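Local coordinates for flavodoxin (Aquifex aeolicus, PDB 2ARK), which probably serves as a low-potential electron donor to a number of redox enzymes, using FMN as its cofactor, at residues A[8-13]-A[56-61]; A[19-24]-A[143-148]; A[98-103]-A[138-143]; A[127-132]-A[151-156]. All coordinates share one frame; numbering follows the deposited sequence.

Contact 1 is the most deeply buried: two central strands of the parallel sheet, joined by backbone bonds and aliphatic side chains. Contacts 2 and 3 lie farther from the centre, share Gly-143, and rely on packing alone. Contact 2, only partly buried, packs a proline on helix 17-30; contact 3, mostly buried at a subunit interface, lays an indole over an alanine. Contact 4, mostly buried with one side partly exposed, sets the corner after strand 121-128 against helix 148-168 through a salt-bridge network and the packing of Val-129. Helix 17-30 links them all: Lys-19 and Ala-22 meet Tyr-11 and Val-9 of contact 1, Met-21 reaches contact 3 and Leu-24 contact 4.

Contact 1. Residues A[8-13]-A[56-61]; sequences LVIYDT and LAVGSP
Leu-56 meets Leu-8 on one face of the sheet, where the methyls Leu-56 CD2 and Leu-8 CD1 lie 4.1 Å apart. Ala-57 carries the first two rungs between these parallel strands: its N donates to Leu-8 O at 2.8 Å, and its O accepts Ile-10 N at 3.0 Å, almost in line with the carbonyl (177°). Its methyl turns to the other face, 4.4 Å from Val-9 CG1, and is small enough for Val-25 of helix 17-30 to pack on it. Val-58 returns to the face of the leucines. Its CG2 lies 3.8 Å from CG2 of Ile-10, the two beta-branched side chains running side by side beneath Met-71 of helix 69-78. Gly-59 continues the ladder, its N bonded to Ile-10 O and its O to Asp-12 N. A CB here would stand beside that of Tyr-11, whose ring, with CG between the backbone N and the carbonyl carbon (chi1 65°), swings away toward His-41 and helix 17-30. Ser-60 bonds through OG to Pro-61 O at 2.8 Å and also to Ser-68 N. Pro-61 has no N-H to give, so the regular ladder stops; its CD instead packs on Asp-12 O at 3.4 Å, while Asp-12 OD2 is held by Ser-68. Beyond, Thr-13 OG1 bonds to Gly-16 N; a phosphate ion, probably from the crystallisation liquor, lies near it, consistent with this being the loop that holds the FMN phosphate in flavodoxins, at the C-terminal edge of a parallel sheet covered by helices on both faces.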
loop_
_atom_site.group_PDB
_atom_site.type_symbol
_atom_site.label_atom_id
_atom_site.label_comp_id
_atom_site.label_asym_id
_atom_site.label_seq_id
_atom_site.Cartn_x
_atom_site.Cartn_y
_atom_site.Cartn_z
ATOM N N LEU A 8 6.051 22.335 9.684
ATOM C CA LEU A 8 7.339 21.989 9.058
ATOM C C LEU A 8 7.074 21.456 7.671
ATOM O O LEU A 8 6.339 20.471 7.493
ATOM C CB LEU A 8 8.065 20.903 9.860
ATOM C CG LEU A 8 9.594 20.760 9.899
ATOM C CD1 LEU A 8 9.964 19.287 9.983
ATOM C CD2 LEU A 8 10.448 21.480 8.784
ATOM N N VAL A 9 7.644 22.114 6.676
ATOM C CA VAL A 9 7.648 21.552 5.337
ATOM C C VAL A 9 9.068 21.067 5.102
ATOM O O VAL A 9 9.988 21.856 5.054
ATOM C CB VAL A 9 7.189 22.559 4.254
ATOM C CG1 VAL A 9 7.114 21.879 2.859
ATOM C CG2 VAL A 9 5.851 23.139 4.634
ATOM N N ILE A 10 9.236 19.755 4.991
ATOM C CA ILE A 10 10.568 19.184 4.821
ATOM C C ILE A 10 10.547 18.388 3.513
ATOM O O ILE A 10 9.587 17.684 3.264
ATOM C CB ILE A 10 10.961 18.338 6.083
ATOM C CG1 ILE A 10 12.385 17.858 6.010
ATOM C CG2 ILE A 10 9.989 17.135 6.347
ATOM C CD1 ILE A 10 12.607 16.643 6.986
ATOM N N TYR A 11 11.554 18.535 2.646
ATOM C CA TYR A 11 11.510 17.878 1.302
ATOM C C TYR A 11 12.894 17.377 0.879
ATOM O O TYR A 11 13.919 17.926 1.281
ATOM C CB TYR A 11 10.931 18.822 0.221
ATOM C CG TYR A 11 11.835 19.999 0.001
ATOM C CD1 TYR A 11 12.784 19.993 -1.011
ATOM C CD2 TYR A 11 11.812 21.085 0.872
ATOM C CE1 TYR A 11 13.683 21.054 -1.157
ATOM C CE2 TYR A 11 12.676 22.146 0.719
ATOM C CZ TYR A 11 13.603 22.129 -0.296
ATOM O OH TYR A 11 14.475 23.176 -0.422
ATOM N N ASP A 12 12.899 16.307 0.085
ATOM C CA ASP A 12 14.034 15.932 -0.724
ATOM C C ASP A 12 13.686 16.282 -2.169
ATOM O O ASP A 12 12.516 16.531 -2.492
ATOM C CB ASP A 12 14.322 14.440 -0.579
ATOM C CG ASP A 12 15.709 14.051 -1.105
ATOM O OD1 ASP A 12 16.457 14.936 -1.546
ATOM O OD2 ASP A 12 16.056 12.860 -1.121
ATOM N N THR A 13 14.684 16.299 -3.045
ATOM C CA THR A 13 14.458 16.564 -4.469
ATOM C C THR A 13 15.622 16.013 -5.348
ATOM O O THR A 13 16.779 16.025 -4.942
ATOM C CB THR A 13 14.204 18.119 -4.703
ATOM O OG1 THR A 13 13.813 18.351 -6.053
ATOM C CG2 THR A 13 15.452 18.972 -4.368
ATOM N N LEU A 56 3.443 18.419 9.911
ATOM C CA LEU A 56 4.517 18.195 8.932
ATOM C C LEU A 56 3.969 17.884 7.545
ATOM O O LEU A 56 3.051 17.071 7.416
ATOM C CB LEU A 56 5.386 16.991 9.324
ATOM C CG LEU A 56 6.226 17.068 10.585
ATOM C CD1 LEU A 56 5.333 16.727 11.817
ATOM C CD2 LEU A 56 7.382 16.106 10.440
ATOM N N ALA A 57 4.542 18.509 6.514
ATOM C CA ALA A 57 4.365 18.031 5.144
ATOM C C ALA A 57 5.706 17.481 4.693
ATOM O O ALA A 57 6.726 18.130 4.827
ATOM C CB ALA A 57 3.871 19.154 4.222
ATOM N N VAL A 58 5.717 16.250 4.215
ATOM C CA VAL A 58 6.971 15.610 3.860
ATOM C C VAL A 58 6.907 15.302 2.374
ATOM O O VAL A 58 6.006 14.615 1.940
ATOM C CB VAL A 58 7.179 14.300 4.695
ATOM C CG1 VAL A 58 8.447 13.549 4.234
ATOM C CG2 VAL A 58 7.173 14.580 6.220
ATOM N N GLY A 59 7.833 15.839 1.589
ATOM C CA GLY A 59 7.800 15.647 0.143
ATOM C C GLY A 59 9.014 14.940 -0.374
ATOM O O GLY A 59 10.119 15.095 0.156
ATOM N N SER A 60 8.822 14.133 -1.402
ATOM C CA SER A 60 9.932 13.441 -1.992
ATOM C C SER A 60 9.666 13.286 -3.466
ATOM O O SER A 60 8.502 13.152 -3.863
ATOM C CB SER A 60 10.035 12.051 -1.384
ATOM O OG SER A 60 11.065 11.259 -1.994
ATOM N N PRO A 61 10.732 13.240 -4.291
ATOM C CA PRO A 61 10.510 12.755 -5.654
ATOM C C PRO A 61 10.015 11.309 -5.586
ATOM O O PRO A 61 10.329 10.587 -4.627
ATOM C CB PRO A 61 11.919 12.813 -6.276
ATOM C CG PRO A 61 12.888 12.801 -5.084
ATOM C CD PRO A 61 12.144 13.566 -4.018
#

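Contact 2. Residues A[19-24]-A[143-148]; sequences KKMAEL and GEPRSE
Lys-20 and Pro-145 touch where helix 17-30 of the flavodoxin fold, a parallel sheet between helical layers, meets the loop joining strand 139-142 to helix 148-168. Lys-20 uses its aliphatic root: CB packs 3.9 Å from Pro-145 CD, and CG passes 4.0 Å from Glu-144 OE2. The ammonium itself bends off, NZ remaining 6.8 Å from Glu-144 OE2, so any attraction between the charges is probably weak. Met-21, present as selenomethionine, makes the closest approach. Its CG is anti to the carbonyl carbon (chi1 -59°), which brings CG itself against the proline ring while the rest of the chain runs inward to Phe-94 and Val-141. One turn on, Leu-24 adds CD1 at 4.1 Å from Pro-145 CB and packs beyond on Cys-154 of helix 148-168. A rigid, compact ring suits this seat among three helix side chains, and an alanine at Pro-145 would probably open a gap beside Met-21 and leave the loop freer to flex. Just downstream, Ser-147 is the N-cap of helix 148-168. At the heart of the contact Pro-145 CG sits 3.6 Å from Met-21 CG and 3.7 Å from Met-21 N.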
loop_
_atom_site.group_PDB
_atom_site.type_symbol
_atom_site.label_atom_id
_atom_site.label_comp_id
_atom_site.label_asym_id
_atom_site.label_seq_id
_atom_site.Cartn_x
_atom_site.Cartn_y
_atom_site.Cartn_z
ATOM N N LYS A 19 11.032 20.609 -4.711
ATOM C CA LYS A 19 11.321 21.905 -4.076
ATOM C C LYS A 19 10.272 22.947 -4.469
ATOM O O LYS A 19 9.769 23.654 -3.615
ATOM C CB LYS A 19 12.753 22.435 -4.367
ATOM C CG LYS A 19 13.238 23.561 -3.346
ATOM C CD LYS A 19 14.189 24.600 -3.915
ATOM C CE LYS A 19 14.755 25.556 -2.847
ATOM N NZ LYS A 19 16.211 26.052 -3.135
ATOM N N LYS A 20 9.934 23.046 -5.744
ATOM C CA LYS A 20 8.871 23.948 -6.186
ATOM C C LYS A 20 7.511 23.596 -5.534
ATOM O O LYS A 20 6.810 24.490 -5.049
ATOM C CB LYS A 20 8.792 24.002 -7.720
ATOM C CG LYS A 20 9.813 24.977 -8.361
ATOM C CD LYS A 20 11.267 24.451 -8.256
ATOM C CE LYS A 20 12.377 25.551 -7.998
ATOM N NZ LYS A 20 13.699 24.954 -7.498
HETATM N N MSE A 21 7.164 22.304 -5.468
HETATM C CA MSE A 21 5.996 21.872 -4.681
HETATM C C MSE A 21 6.078 22.298 -3.230
HETATM O O MSE A 21 5.100 22.754 -2.683
HETATM C CB MSE A 21 5.818 20.362 -4.701
HETATM C CG MSE A 21 5.642 19.765 -6.066
HETATM SE SE MSE A 21 5.319 17.840 -5.952
HETATM C CE MSE A 21 3.359 17.863 -5.468
ATOM N N ALA A 22 7.241 22.152 -2.613
ATOM C CA ALA A 22 7.429 22.406 -1.169
ATOM C C ALA A 22 7.211 23.863 -0.831
ATOM O O ALA A 22 6.684 24.201 0.238
ATOM C CB ALA A 22 8.808 21.990 -0.761
ATOM N N GLU A 23 7.610 24.727 -1.771
ATOM C CA GLU A 23 7.503 26.164 -1.584
ATOM C C GLU A 23 6.035 26.567 -1.619
ATOM O O GLU A 23 5.616 27.456 -0.874
ATOM C CB GLU A 23 8.291 26.904 -2.655
ATOM C CG GLU A 23 9.777 26.919 -2.445
ATOM C CD GLU A 23 10.542 27.368 -3.690
ATOM O OE1 GLU A 23 9.950 27.437 -4.788
ATOM O OE2 GLU A 23 11.753 27.657 -3.586
ATOM N N LEU A 24 5.267 25.901 -2.482
ATOM C CA LEU A 24 3.839 26.138 -2.639
ATOM C C LEU A 24 3.032 25.589 -1.476
ATOM O O LEU A 24 2.065 26.226 -1.043
ATOM C CB LEU A 24 3.340 25.552 -3.952
ATOM C CG LEU A 24 3.763 26.367 -5.188
ATOM C CD1 LEU A 24 3.705 25.517 -6.466
ATOM C CD2 LEU A 24 2.973 27.674 -5.323
ATOM N N GLY A 143 6.457 15.962 -13.001
ATOM C CA GLY A 143 7.403 17.055 -13.241
ATOM C C GLY A 143 7.202 18.257 -12.323
ATOM O O GLY A 143 6.834 18.113 -11.154
ATOM N N GLU A 144 7.435 19.454 -12.861
ATOM C CA GLU A 144 7.271 20.688 -12.097
ATOM C C GLU A 144 5.778 21.135 -12.004
ATOM O O GLU A 144 5.034 21.021 -12.977
ATOM C CB GLU A 144 8.160 21.789 -12.697
ATOM C CG GLU A 144 7.961 23.174 -12.085
ATOM C CD GLU A 144 8.694 24.292 -12.825
ATOM O OE1 GLU A 144 9.135 24.104 -13.991
ATOM O OE2 GLU A 144 8.835 25.378 -12.222
ATOM N N PRO A 145 5.353 21.663 -10.833
ATOM C CA PRO A 145 3.978 22.198 -10.766
ATOM C C PRO A 145 3.869 23.446 -11.628
ATOM O O PRO A 145 4.354 24.510 -11.232
ATOM C CB PRO A 145 3.784 22.562 -9.278
ATOM C CG PRO A 145 5.117 22.317 -8.591
ATOM C CD PRO A 145 6.104 21.796 -9.560
ATOM N N ARG A 146 3.260 23.312 -12.804
ATOM C CA ARG A 146 3.219 24.413 -13.779
ATOM C C ARG A 146 1.828 24.986 -13.935
ATOM O O ARG A 146 1.667 26.198 -13.966
ATOM C CB ARG A 146 3.749 23.975 -15.144
ATOM C CG ARG A 146 5.232 23.611 -15.150
ATOM C CD ARG A 146 5.795 23.627 -16.566
ATOM N NE ARG A 146 5.933 24.984 -17.138
ATOM C CZ ARG A 146 6.127 26.121 -16.445
ATOM N NH1 ARG A 146 6.232 27.281 -17.093
ATOM N NH2 ARG A 146 6.220 26.114 -15.107
ATOM N N SER A 147 0.830 24.116 -14.049
ATOM C CA SER A 147 -0.538 24.552 -14.292
ATOM C C SER A 147 -1.166 25.104 -13.023
ATOM O O SER A 147 -0.743 24.789 -11.901
ATOM C CB SER A 147 -1.399 23.423 -14.868
ATOM O OG SER A 147 -1.906 22.562 -13.859
ATOM N N GLU A 148 -2.187 25.927 -13.219
ATOM C CA GLU A 148 -2.902 26.541 -12.121
ATOM C C GLU A 148 -3.403 25.526 -11.068
ATOM O O GLU A 148 -3.226 25.737 -9.862
ATOM C CB GLU A 148 -4.037 27.436 -12.648
ATOM C CG GLU A 148 -4.417 28.517 -11.649
ATOM C CD GLU A 148 -3.192 28.982 -10.827
ATOM O OE1 GLU A 148 -2.418 29.840 -11.355
ATOM O OE2 GLU A 148 -2.996 28.459 -9.673
#

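Contact 3. Residues A[98-103]-A[138-143]; sequences GGWGGG and GAVVAG
Trp-100 lays one face of its indole over Ala-142, whose methyl stands 3.7 Å from the centroid of the five-membered ring and 19° off its normal, a CH-pi contact. The nearest ring atom is the pyrrole nitrogen, with Trp-100 NE1 3.5 Å from Ala-142 CB. Two torsions put the indole there: CG lies anti to the carbonyl carbon (chi1 -61°), and the ring is turned roughly square to the CA-CB-CG plane (chi2 100°). It therefore reaches back along strand 139-142, the benzo ring passing obliquely by the backbone, where Trp-100 CH2 lies 3.7 Å from Val-140 O and 3.8 Å from Val-141 CA. Val-140 adds an apolar touch, its CG2 4.2 Å from Trp-100 CZ3. Alanine suits the place because its single methyl lets the flat ring settle close to the strand. The tryptophan belongs to the loop after strand 90-97, which in flavodoxins flanks the isoalloxazine of FMN; here it folds as a type II turn from Gly-99 to Gly-102, closed by a weak bond from Gly-102 N to Gly-99 O. Gly-101 takes the turn's positive-phi position, and a CB on Gly-102 would collide with Gly-99 O. Gly-99 itself comes close to the strand, its C 3.7 Å from Ala-142 CB. Val-141 points to the other side of the strand, toward Met-21 of helix 17-30. The indole also takes part in the subunit interface, where it meets Trp-100 of the second subunit and packs on Phe-133 of that chain.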
loop_
_atom_site.group_PDB
_atom_site.type_symbol
_atom_site.label_atom_id
_atom_site.label_comp_id
_atom_site.label_asym_id
_atom_site.label_seq_id
_atom_site.Cartn_x
_atom_site.Cartn_y
_atom_site.Cartn_z
ATOM N N GLY A 98 7.964 11.259 -12.731
ATOM C CA GLY A 98 8.327 11.476 -14.119
ATOM C C GLY A 98 7.085 11.570 -14.983
ATOM O O GLY A 98 7.085 12.234 -16.017
ATOM N N GLY A 99 6.008 10.937 -14.537
ATOM C CA GLY A 99 4.816 10.825 -15.355
ATOM C C GLY A 99 3.593 10.489 -14.537
ATOM O O GLY A 99 3.716 9.930 -13.436
ATOM N N TRP A 100 2.421 10.875 -15.058
ATOM C CA TRP A 100 1.137 10.367 -14.570
ATOM C C TRP A 100 1.092 8.875 -14.812
ATOM O O TRP A 100 1.454 8.391 -15.907
ATOM C CB TRP A 100 -0.042 11.083 -15.263
ATOM C CG TRP A 100 0.011 12.508 -14.973
ATOM C CD1 TRP A 100 0.492 13.502 -15.789
ATOM C CD2 TRP A 100 -0.322 13.130 -13.726
ATOM N NE1 TRP A 100 0.443 14.719 -15.128
ATOM C CE2 TRP A 100 -0.051 14.516 -13.861
ATOM C CE3 TRP A 100 -0.842 12.654 -12.510
ATOM C CZ2 TRP A 100 -0.291 15.435 -12.823
ATOM C CZ3 TRP A 100 -1.076 13.580 -11.466
ATOM C CH2 TRP A 100 -0.804 14.950 -11.641
ATOM N N GLY A 101 0.664 8.152 -13.784
ATOM C CA GLY A 101 0.701 6.692 -13.780
ATOM C C GLY A 101 2.074 6.173 -13.362
ATOM O O GLY A 101 2.344 4.975 -13.434
ATOM N N GLY A 102 2.922 7.093 -12.901
ATOM C CA GLY A 102 4.324 6.820 -12.599
ATOM C C GLY A 102 4.602 6.497 -11.165
ATOM O O GLY A 102 5.727 6.137 -10.816
ATOM N N GLY A 103 3.607 6.662 -10.307
ATOM C CA GLY A 103 3.729 6.144 -8.948
ATOM C C GLY A 103 3.763 7.190 -7.887
ATOM O O GLY A 103 4.201 6.906 -6.790
ATOM N N GLY A 138 -2.189 13.015 -0.911
ATOM C CA GLY A 138 -1.166 14.044 -0.790
ATOM C C GLY A 138 -1.106 14.764 -2.108
ATOM O O GLY A 138 -1.692 14.305 -3.101
ATOM N N ALA A 139 -0.421 15.888 -2.134
ATOM C CA ALA A 139 -0.261 16.616 -3.389
ATOM C C ALA A 139 0.686 15.845 -4.330
ATOM O O ALA A 139 1.757 15.448 -3.936
ATOM C CB ALA A 139 0.212 18.063 -3.127
ATOM N N VAL A 140 0.258 15.597 -5.564
ATOM C CA VAL A 140 1.069 14.862 -6.549
ATOM C C VAL A 140 1.061 15.635 -7.897
ATOM O O VAL A 140 0.053 16.264 -8.259
ATOM C CB VAL A 140 0.568 13.365 -6.737
ATOM C CG1 VAL A 140 0.726 12.541 -5.428
ATOM C CG2 VAL A 140 -0.917 13.314 -7.235
ATOM N N VAL A 141 2.187 15.592 -8.613
ATOM C CA VAL A 141 2.354 16.255 -9.897
ATOM C C VAL A 141 3.306 15.404 -10.734
ATOM O O VAL A 141 4.140 14.675 -10.185
ATOM C CB VAL A 141 2.945 17.723 -9.733
ATOM C CG1 VAL A 141 3.171 18.351 -11.087
ATOM C CG2 VAL A 141 1.995 18.645 -8.903
ATOM N N ALA A 142 3.190 15.453 -12.057
ATOM C CA ALA A 142 4.255 14.916 -12.875
ATOM C C ALA A 142 5.168 16.074 -13.308
ATOM O O ALA A 142 4.700 17.073 -13.883
ATOM C CB ALA A 142 3.711 14.152 -14.053
ATOM N N GLY A 143 6.457 15.962 -13.001
ATOM C CA GLY A 143 7.403 17.055 -13.241
ATOM C C GLY A 143 7.202 18.257 -12.323
ATOM O O GLY A 143 6.834 18.113 -11.154
#

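Contact 4. Residues A[127-132]-A[151-156]; sequences DYVGKK and KEACRR
Asp-127 and Arg-156 form a salt bridge in which NH2 of Arg-156 gives a nearly straight bond (166°) to Asp-127 OD2 at 2.9 Å. The oxygen lies in the guanidinium plane and is met on its anti side, with the carboxylate turned 65° from that plane. CG of Arg-156 is anti to the backbone N (chi1 -170°), and bends farther out fold the chain back over Val-129. Buried Val-129, Ala-153 and Asp-127 make the tightly packed part: Val-129 CG2 sits over one guanidinium face, 3.7 Å from Arg-156 CZ, while CG1 packs 4.0 Å from Ala-153 CB. A slim branched residue suits this slot, where the chain turns a corner after strand 121-128. Val-129 and Gly-130 make a classic beta bulge opposite Phe-133. The break between strands 121-128 and 139-142, both paired with 90-97, is consistent with the split last strand of long-chain flavodoxins. Asp-127 has further positive partners: Arg-160 shares OD2 and Arg-185 takes OD1. The other side is more open to solvent. There Glu-152 spreads its carboxylate between two arginines, OE1 taking Arg-156 NH1 at 2.8 Å and OE2 taking Arg-155 NH1 at 3.0 Å. A leucine in place of Arg-156 would probably leave Glu-152 OE1 without its mate and strip Val-129 of its flat cover. A water bridges the two segments, donating to Tyr-128 O at 2.7 Å and accepting from Arg-156 NH2 at 3.0 Å.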
loop_
_atom_site.group_PDB
_atom_site.type_symbol
_atom_site.label_atom_id
_atom_site.label_comp_id
_atom_site.label_asym_id
_atom_site.label_seq_id
_atom_site.Cartn_x
_atom_site.Cartn_y
_atom_site.Cartn_z
ATOM N N ASP A 127 -10.606 18.000 -1.273
ATOM C CA ASP A 127 -10.788 19.136 -2.191
ATOM C C ASP A 127 -10.431 18.834 -3.637
ATOM O O ASP A 127 -9.389 18.260 -3.925
ATOM C CB ASP A 127 -9.961 20.349 -1.740
ATOM C CG ASP A 127 -10.323 20.803 -0.365
ATOM O OD1 ASP A 127 -10.960 19.999 0.377
ATOM O OD2 ASP A 127 -9.990 21.961 -0.038
ATOM N N TYR A 128 -11.335 19.225 -4.534
ATOM C CA TYR A 128 -11.000 19.332 -5.937
ATOM C C TYR A 128 -10.616 20.762 -6.253
ATOM O O TYR A 128 -11.358 21.726 -6.041
ATOM C CB TYR A 128 -12.128 18.901 -6.822
ATOM C CG TYR A 128 -12.158 17.437 -7.109
ATOM C CD1 TYR A 128 -12.405 16.503 -6.085
ATOM C CD2 TYR A 128 -11.998 16.971 -8.419
ATOM C CE1 TYR A 128 -12.471 15.124 -6.359
ATOM C CE2 TYR A 128 -12.080 15.610 -8.712
ATOM C CZ TYR A 128 -12.312 14.696 -7.673
ATOM O OH TYR A 128 -12.400 13.368 -7.970
ATOM N N VAL A 129 -9.434 20.858 -6.796
ATOM C CA VAL A 129 -8.727 22.072 -6.915
ATOM C C VAL A 129 -8.775 22.366 -8.420
ATOM O O VAL A 129 -8.507 23.466 -8.885
ATOM C CB VAL A 129 -7.362 21.768 -6.285
ATOM C CG1 VAL A 129 -6.214 21.759 -7.276
ATOM C CG2 VAL A 129 -7.164 22.527 -4.975
ATOM N N GLY A 130 -9.187 21.351 -9.162
ATOM C CA GLY A 130 -9.486 21.448 -10.586
ATOM C C GLY A 130 -10.569 20.424 -10.885
ATOM O O GLY A 130 -10.800 19.504 -10.103
ATOM N N LYS A 131 -11.225 20.578 -12.022
ATOM C CA LYS A 131 -12.389 19.765 -12.382
ATOM C C LYS A 131 -12.065 18.267 -12.271
ATOM O O LYS A 131 -12.900 17.480 -11.821
ATOM C CB LYS A 131 -12.823 20.126 -13.799
ATOM C CG LYS A 131 -14.254 19.864 -14.131
ATOM C CD LYS A 131 -14.555 20.599 -15.448
ATOM C CE LYS A 131 -15.999 21.103 -15.533
ATOM N NZ LYS A 131 -16.063 22.201 -16.502
ATOM N N LYS A 132 -10.849 17.902 -12.685
ATOM C CA LYS A 132 -10.340 16.527 -12.604
ATOM C C LYS A 132 -9.001 16.491 -11.846
ATOM O O LYS A 132 -8.101 15.720 -12.180
ATOM C CB LYS A 132 -10.148 15.955 -14.018
ATOM C CG LYS A 132 -11.423 15.647 -14.709
ATOM C CD LYS A 132 -11.255 14.716 -15.903
ATOM C CE LYS A 132 -12.593 13.982 -16.172
ATOM N NZ LYS A 132 -13.142 13.269 -14.915
ATOM N N LYS A 151 -0.397 23.970 -9.150
ATOM C CA LYS A 151 0.122 24.919 -8.156
ATOM C C LYS A 151 -0.824 24.975 -6.959
ATOM O O LYS A 151 -0.383 24.993 -5.800
ATOM C CB LYS A 151 0.406 26.297 -8.785
ATOM C CG LYS A 151 1.432 26.216 -9.948
ATOM C CD LYS A 151 2.258 27.498 -10.213
ATOM C CE LYS A 151 1.771 28.327 -11.434
ATOM N NZ LYS A 151 2.711 29.475 -11.869
ATOM N N GLU A 152 -2.124 24.926 -7.255
ATOM C CA GLU A 152 -3.179 25.041 -6.241
ATOM C C GLU A 152 -3.300 23.803 -5.365
ATOM O O GLU A 152 -3.547 23.930 -4.172
ATOM C CB GLU A 152 -4.531 25.441 -6.870
ATOM C CG GLU A 152 -5.621 25.897 -5.877
ATOM C CD GLU A 152 -5.163 26.946 -4.848
ATOM O OE1 GLU A 152 -5.627 26.861 -3.690
ATOM O OE2 GLU A 152 -4.340 27.848 -5.173
ATOM N N ALA A 153 -3.105 22.615 -5.949
ATOM C CA ALA A 153 -3.040 21.357 -5.168
ATOM C C ALA A 153 -2.009 21.469 -4.042
ATOM O O ALA A 153 -2.271 21.056 -2.912
ATOM C CB ALA A 153 -2.708 20.180 -6.080
ATOM N N CYS A 154 -0.847 22.046 -4.376
ATOM C CA CYS A 154 0.286 22.180 -3.468
ATOM C C CYS A 154 -0.035 23.132 -2.364
ATOM O O CYS A 154 0.188 22.843 -1.210
ATOM C CB CYS A 154 1.530 22.667 -4.205
ATOM S SG CYS A 154 2.240 21.441 -5.338
ATOM N N ARG A 155 -0.568 24.274 -2.729
ATOM C CA ARG A 155 -1.070 25.213 -1.771
ATOM C C ARG A 155 -2.135 24.609 -0.858
ATOM O O ARG A 155 -2.077 24.789 0.366
ATOM C CB ARG A 155 -1.620 26.418 -2.503
ATOM C CG ARG A 155 -0.596 27.272 -3.217
ATOM C CD ARG A 155 -1.228 28.645 -3.574
ATOM N NE ARG A 155 -0.423 29.336 -4.579
ATOM C CZ ARG A 155 -0.678 29.338 -5.889
ATOM N NH1 ARG A 155 -1.757 28.715 -6.367
ATOM N NH2 ARG A 155 0.141 29.984 -6.727
ATOM N N ARG A 156 -3.094 23.889 -1.431
ATOM C CA ARG A 156 -4.187 23.329 -0.631
ATOM C C ARG A 156 -3.724 22.373 0.481
ATOM O O ARG A 156 -4.277 22.395 1.602
ATOM C CB ARG A 156 -5.246 22.639 -1.499
ATOM C CG ARG A 156 -6.512 22.277 -0.713
ATOM C CD ARG A 156 -7.197 23.566 -0.166
ATOM N NE ARG A 156 -7.218 24.572 -1.218
ATOM C CZ ARG A 156 -8.188 24.703 -2.113
ATOM N NH1 ARG A 156 -8.085 25.626 -3.043
ATOM N NH2 ARG A 156 -9.261 23.935 -2.068
HETATM O O HOH W 1 -11.040 23.857 -4.466
#